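PDB 6HUH: beta-lactamase from Klebsiella pneumoniae, which probably hydrolyses the amide bond of beta-lactam antibiotics to give substituted beta-amino acids, as a class D (OXA-type) serine beta-lactamase. Local coordinates for residues I153-V166 with W218-F232. Residues are numbered along the deposited sequence; the frame is centred on the assembly and turned at random.
Sequences ISPQEQARFLGKLV and WFVGWASKQDQKLIF
Leu-162 and Ile-231 meet where helix 155-166 lies on the beta-hairpin of strands 218-225 and 228-232. Ile-231, with CG2 anti to its backbone N, turns that methyl to the helix, 3.7 Å from Leu-162 CB and 3.8 Å from Ala-159 CA. Small Ala-159 and Gly-163 let the branched side chain come close to the helix backbone, and the axes of helix and strand 228-232, roughly antiparallel, approach to 8.3 Å. CD2 of Leu-162 reaches the other strand, packing on Val-220 and approaching Gly-221 N at 3.7 Å.

Toward the helix C-terminus, Val-166 divides its methyls. CG2 makes a CH-pi contact over the five-membered ring of Trp-222, 3.4 Å from its centroid and 8° off the normal, while CG1 meets CD1 of Ile-231 tip to tip. His-195 stacks on Trp-222.

At the other end, Gln-158 NE2 stands over the six-membered part of Trp-218, 3.4 Å from CZ3, its amide tilted 49° to the ring and so not stacked flat; the bend at chi2 (-102°) helps place it. NE2 also bonds Thr-52 OG1, and Trp-218 NE1 bonds Pro-48 O, so both buried donors are satisfied. A capping box of Ser-154 and Glu-157 begins the helix.

Apolar packing thus sets the helix-to-sheet spacing in this penicillin-binding, serine beta-lactamase fold, while Gln-158, polar yet able to lie against an indole, probably helps hold Thr-52 beside Ser-51, the predicted nucleophile.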
# COMPACT_ATOMS: atom_id res chain seq x y z
N ILE A 153 -12.62 -9.68 -23.23
CA ILE A 153 -12.22 -11.00 -22.74
C ILE A 153 -13.42 -11.70 -22.06
O ILE A 153 -14.24 -11.06 -21.38
CB ILE A 153 -10.94 -10.93 -21.85
CG1 ILE A 153 -10.33 -12.35 -21.60
CG2 ILE A 153 -11.17 -10.15 -20.53
CD1 ILE A 153 -8.83 -12.37 -21.26
N SER A 154 -13.54 -13.01 -22.29
CA SER A 154 -14.58 -13.81 -21.67
C SER A 154 -14.06 -14.35 -20.30
O SER A 154 -12.83 -14.55 -20.14
CB SER A 154 -15.03 -14.92 -22.60
OG SER A 154 -14.56 -16.18 -22.17
N PRO A 155 -14.94 -14.57 -19.28
CA PRO A 155 -14.45 -15.09 -17.99
C PRO A 155 -13.61 -16.37 -18.10
O PRO A 155 -12.67 -16.55 -17.31
CB PRO A 155 -15.73 -15.28 -17.17
CG PRO A 155 -16.68 -14.30 -17.76
CD PRO A 155 -16.40 -14.33 -19.23
N GLN A 156 -13.91 -17.23 -19.12
CA GLN A 156 -13.19 -18.46 -19.43
C GLN A 156 -11.78 -18.12 -19.85
O GLN A 156 -10.83 -18.65 -19.27
CB GLN A 156 -13.87 -19.23 -20.58
CG GLN A 156 -14.87 -20.28 -20.13
CD GLN A 156 -15.82 -20.62 -21.26
OE1 GLN A 156 -15.51 -20.44 -22.45
NE2 GLN A 156 -17.01 -21.09 -20.90
N GLU A 157 -11.65 -17.23 -20.86
CA GLU A 157 -10.37 -16.76 -21.40
C GLU A 157 -9.50 -16.13 -20.31
O GLU A 157 -8.31 -16.44 -20.28
CB GLU A 157 -10.59 -15.76 -22.54
CG GLU A 157 -11.19 -16.35 -23.80
CD GLU A 157 -11.56 -15.31 -24.85
OE1 GLU A 157 -12.02 -14.21 -24.47
OE2 GLU A 157 -11.42 -15.62 -26.06
N GLN A 158 -10.09 -15.30 -19.41
CA GLN A 158 -9.42 -14.65 -18.24
C GLN A 158 -8.74 -15.66 -17.32
O GLN A 158 -7.61 -15.42 -16.88
CB GLN A 158 -10.43 -13.87 -17.41
CG GLN A 158 -10.62 -12.47 -17.90
CD GLN A 158 -9.90 -11.44 -17.08
OE1 GLN A 158 -8.83 -11.68 -16.50
NE2 GLN A 158 -10.50 -10.25 -17.04
N ALA A 159 -9.44 -16.78 -17.03
CA ALA A 159 -8.99 -17.92 -16.21
C ALA A 159 -7.84 -18.63 -16.91
O ALA A 159 -6.87 -19.00 -16.25
CB ALA A 159 -10.15 -18.89 -16.00
N ARG A 160 -7.95 -18.81 -18.24
CA ARG A 160 -6.93 -19.44 -19.07
C ARG A 160 -5.64 -18.61 -19.01
O ARG A 160 -4.57 -19.15 -18.70
CB ARG A 160 -7.47 -19.56 -20.49
CG ARG A 160 -6.53 -20.23 -21.49
CD ARG A 160 -6.23 -21.68 -21.17
NE ARG A 160 -4.84 -21.81 -20.73
CZ ARG A 160 -4.23 -22.96 -20.51
NH1 ARG A 160 -4.88 -24.11 -20.67
NH2 ARG A 160 -2.96 -22.98 -20.12
N PHE A 161 -5.77 -17.27 -19.22
CA PHE A 161 -4.67 -16.30 -19.14
C PHE A 161 -3.98 -16.36 -17.76
O PHE A 161 -2.76 -16.55 -17.71
CB PHE A 161 -5.15 -14.86 -19.48
CG PHE A 161 -4.21 -13.77 -19.01
CD1 PHE A 161 -2.99 -13.56 -19.64
CD2 PHE A 161 -4.52 -12.99 -17.90
CE1 PHE A 161 -2.10 -12.60 -19.17
CE2 PHE A 161 -3.63 -12.03 -17.43
CZ PHE A 161 -2.42 -11.84 -18.07
N LEU A 162 -4.77 -16.21 -16.67
CA LEU A 162 -4.35 -16.25 -15.27
C LEU A 162 -3.61 -17.54 -14.96
O LEU A 162 -2.61 -17.52 -14.24
CB LEU A 162 -5.58 -16.11 -14.34
CG LEU A 162 -5.93 -14.74 -13.71
CD1 LEU A 162 -5.35 -13.56 -14.47
CD2 LEU A 162 -7.44 -14.58 -13.55
N GLY A 163 -4.09 -18.65 -15.54
CA GLY A 163 -3.51 -19.98 -15.40
C GLY A 163 -2.13 -20.11 -16.01
O GLY A 163 -1.31 -20.90 -15.53
N LYS A 164 -1.87 -19.35 -17.08
CA LYS A 164 -0.57 -19.34 -17.74
C LYS A 164 0.44 -18.53 -16.90
O LYS A 164 1.61 -18.95 -16.79
CB LYS A 164 -0.70 -18.78 -19.16
CG LYS A 164 -1.32 -19.75 -20.16
CD LYS A 164 -1.33 -19.17 -21.59
CE LYS A 164 -1.91 -20.13 -22.61
NZ LYS A 164 -1.00 -21.27 -22.90
N LEU A 165 0.00 -17.39 -16.31
CA LEU A 165 0.93 -16.59 -15.52
C LEU A 165 1.23 -17.29 -14.18
O LEU A 165 2.39 -17.25 -13.74
CB LEU A 165 0.53 -15.09 -15.39
CG LEU A 165 -0.31 -14.52 -14.22
CD1 LEU A 165 0.57 -14.19 -13.01
CD2 LEU A 165 -0.94 -13.20 -14.64
N VAL A 166 0.25 -18.01 -13.61
CA VAL A 166 0.45 -18.75 -12.37
C VAL A 166 1.30 -20.07 -12.58
O VAL A 166 1.95 -20.52 -11.63
CB VAL A 166 -0.91 -18.99 -11.67
CG1 VAL A 166 -1.29 -20.46 -11.58
CG2 VAL A 166 -0.90 -18.35 -10.30
N TRP A 218 -15.80 -6.82 -12.04
CA TRP A 218 -14.92 -7.96 -12.21
C TRP A 218 -14.11 -8.18 -10.94
O TRP A 218 -13.58 -7.23 -10.38
CB TRP A 218 -13.90 -7.69 -13.34
CG TRP A 218 -14.28 -7.79 -14.78
CD1 TRP A 218 -14.55 -6.74 -15.62
CD2 TRP A 218 -14.09 -8.93 -15.63
NE1 TRP A 218 -14.64 -7.18 -16.92
CE2 TRP A 218 -14.37 -8.52 -16.96
CE3 TRP A 218 -13.76 -10.29 -15.39
CZ2 TRP A 218 -14.35 -9.42 -18.03
CZ3 TRP A 218 -13.74 -11.16 -16.45
CH2 TRP A 218 -14.03 -10.73 -17.76
N PHE A 219 -13.96 -9.43 -10.51
CA PHE A 219 -13.02 -9.82 -9.47
C PHE A 219 -12.31 -11.09 -9.89
O PHE A 219 -12.86 -12.20 -9.80
CB PHE A 219 -13.56 -9.86 -8.05
CG PHE A 219 -12.37 -9.91 -7.12
CD1 PHE A 219 -11.45 -8.85 -7.07
CD2 PHE A 219 -12.10 -11.04 -6.36
CE1 PHE A 219 -10.32 -8.93 -6.27
CE2 PHE A 219 -10.98 -11.10 -5.54
CZ PHE A 219 -10.08 -10.04 -5.51
N VAL A 220 -11.12 -10.90 -10.45
CA VAL A 220 -10.29 -11.96 -11.04
C VAL A 220 -9.03 -12.12 -10.28
O VAL A 220 -8.55 -11.13 -9.73
CB VAL A 220 -10.05 -11.74 -12.57
CG1 VAL A 220 -11.36 -11.65 -13.31
CG2 VAL A 220 -9.22 -10.50 -12.84
N GLY A 221 -8.52 -13.33 -10.21
CA GLY A 221 -7.30 -13.61 -9.46
C GLY A 221 -7.10 -15.04 -9.06
O GLY A 221 -7.78 -15.94 -9.56
N TRP A 222 -6.16 -15.27 -8.18
CA TRP A 222 -5.84 -16.62 -7.73
C TRP A 222 -5.51 -16.64 -6.27
O TRP A 222 -5.18 -15.61 -5.70
CB TRP A 222 -4.68 -17.22 -8.55
CG TRP A 222 -3.33 -16.61 -8.29
CD1 TRP A 222 -2.37 -17.06 -7.43
CD2 TRP A 222 -2.80 -15.43 -8.90
NE1 TRP A 222 -1.26 -16.26 -7.49
CE2 TRP A 222 -1.50 -15.23 -8.37
CE3 TRP A 222 -3.30 -14.50 -9.84
CZ2 TRP A 222 -0.69 -14.15 -8.75
CZ3 TRP A 222 -2.49 -13.43 -10.21
CH2 TRP A 222 -1.21 -13.26 -9.67
N ALA A 223 -5.48 -17.83 -5.70
CA ALA A 223 -5.18 -18.12 -4.32
C ALA A 223 -4.13 -19.24 -4.27
O ALA A 223 -4.25 -20.24 -4.99
CB ALA A 223 -6.44 -18.58 -3.62
N SER A 224 -3.09 -19.07 -3.45
CA SER A 224 -2.04 -20.08 -3.34
C SER A 224 -1.70 -20.49 -1.90
O SER A 224 -1.83 -19.71 -0.97
CB SER A 224 -0.79 -19.64 -4.10
OG SER A 224 -0.31 -18.36 -3.70
N LYS A 225 -1.30 -21.74 -1.72
CA LYS A 225 -0.89 -22.32 -0.45
C LYS A 225 0.05 -23.44 -0.85
O LYS A 225 -0.39 -24.53 -1.23
CB LYS A 225 -2.10 -22.83 0.36
CG LYS A 225 -1.87 -22.82 1.85
CD LYS A 225 -2.94 -23.58 2.59
CE LYS A 225 -2.70 -23.61 4.08
NZ LYS A 225 -3.92 -23.26 4.84
N GLN A 226 1.35 -23.09 -0.87
CA GLN A 226 2.51 -23.89 -1.29
C GLN A 226 2.28 -24.48 -2.70
O GLN A 226 2.18 -23.70 -3.66
CB GLN A 226 3.00 -24.94 -0.24
CG GLN A 226 1.96 -25.75 0.54
CD GLN A 226 2.35 -25.93 2.00
OE1 GLN A 226 3.25 -26.70 2.35
NE2 GLN A 226 1.64 -25.25 2.89
N ASP A 227 2.17 -25.80 -2.83
CA ASP A 227 1.93 -26.49 -4.09
C ASP A 227 0.60 -26.07 -4.75
O ASP A 227 0.59 -25.63 -5.92
CB ASP A 227 2.02 -28.04 -3.91
CG ASP A 227 1.66 -28.61 -2.53
OD1 ASP A 227 0.74 -28.07 -1.87
OD2 ASP A 227 2.28 -29.62 -2.13
N GLN A 228 -0.51 -26.15 -3.98
CA GLN A 228 -1.86 -25.86 -4.44
C GLN A 228 -2.10 -24.41 -4.86
O GLN A 228 -1.68 -23.48 -4.19
CB GLN A 228 -2.90 -26.29 -3.40
CG GLN A 228 -2.94 -27.80 -3.18
CD GLN A 228 -4.34 -28.33 -3.02
OE1 GLN A 228 -4.97 -28.19 -1.96
NE2 GLN A 228 -4.84 -28.99 -4.05
N LYS A 229 -2.78 -24.25 -6.00
CA LYS A 229 -3.18 -22.97 -6.59
C LYS A 229 -4.61 -23.06 -7.14
O LYS A 229 -5.05 -24.16 -7.49
CB LYS A 229 -2.20 -22.52 -7.69
CG LYS A 229 -0.94 -21.86 -7.15
CD LYS A 229 0.08 -21.59 -8.24
CE LYS A 229 1.44 -21.24 -7.68
NZ LYS A 229 1.54 -19.81 -7.27
N LEU A 230 -5.35 -21.94 -7.18
CA LEU A 230 -6.74 -21.92 -7.64
C LEU A 230 -7.09 -20.58 -8.25
O LEU A 230 -7.04 -19.56 -7.56
CB LEU A 230 -7.67 -22.23 -6.45
CG LEU A 230 -9.18 -22.24 -6.67
CD1 LEU A 230 -9.76 -23.56 -6.29
CD2 LEU A 230 -9.87 -21.17 -5.84
N ILE A 231 -7.46 -20.57 -9.55
CA ILE A 231 -7.89 -19.38 -10.28
C ILE A 231 -9.40 -19.15 -9.94
O ILE A 231 -10.09 -20.10 -9.56
CB ILE A 231 -7.70 -19.54 -11.81
CG1 ILE A 231 -6.28 -20.04 -12.22
CG2 ILE A 231 -8.07 -18.27 -12.56
CD1 ILE A 231 -5.12 -19.25 -11.88
N PHE A 232 -9.89 -17.91 -10.08
CA PHE A 232 -11.28 -17.52 -9.87
C PHE A 232 -11.59 -16.27 -10.68
O PHE A 232 -10.76 -15.37 -10.78
CB PHE A 232 -11.63 -17.34 -8.37
CG PHE A 232 -10.81 -16.31 -7.66
CD1 PHE A 232 -11.08 -14.95 -7.80
CD2 PHE A 232 -9.77 -16.69 -6.81
CE1 PHE A 232 -10.26 -13.99 -7.19
CE2 PHE A 232 -8.99 -15.73 -6.15
CZ PHE A 232 -9.23 -14.38 -6.37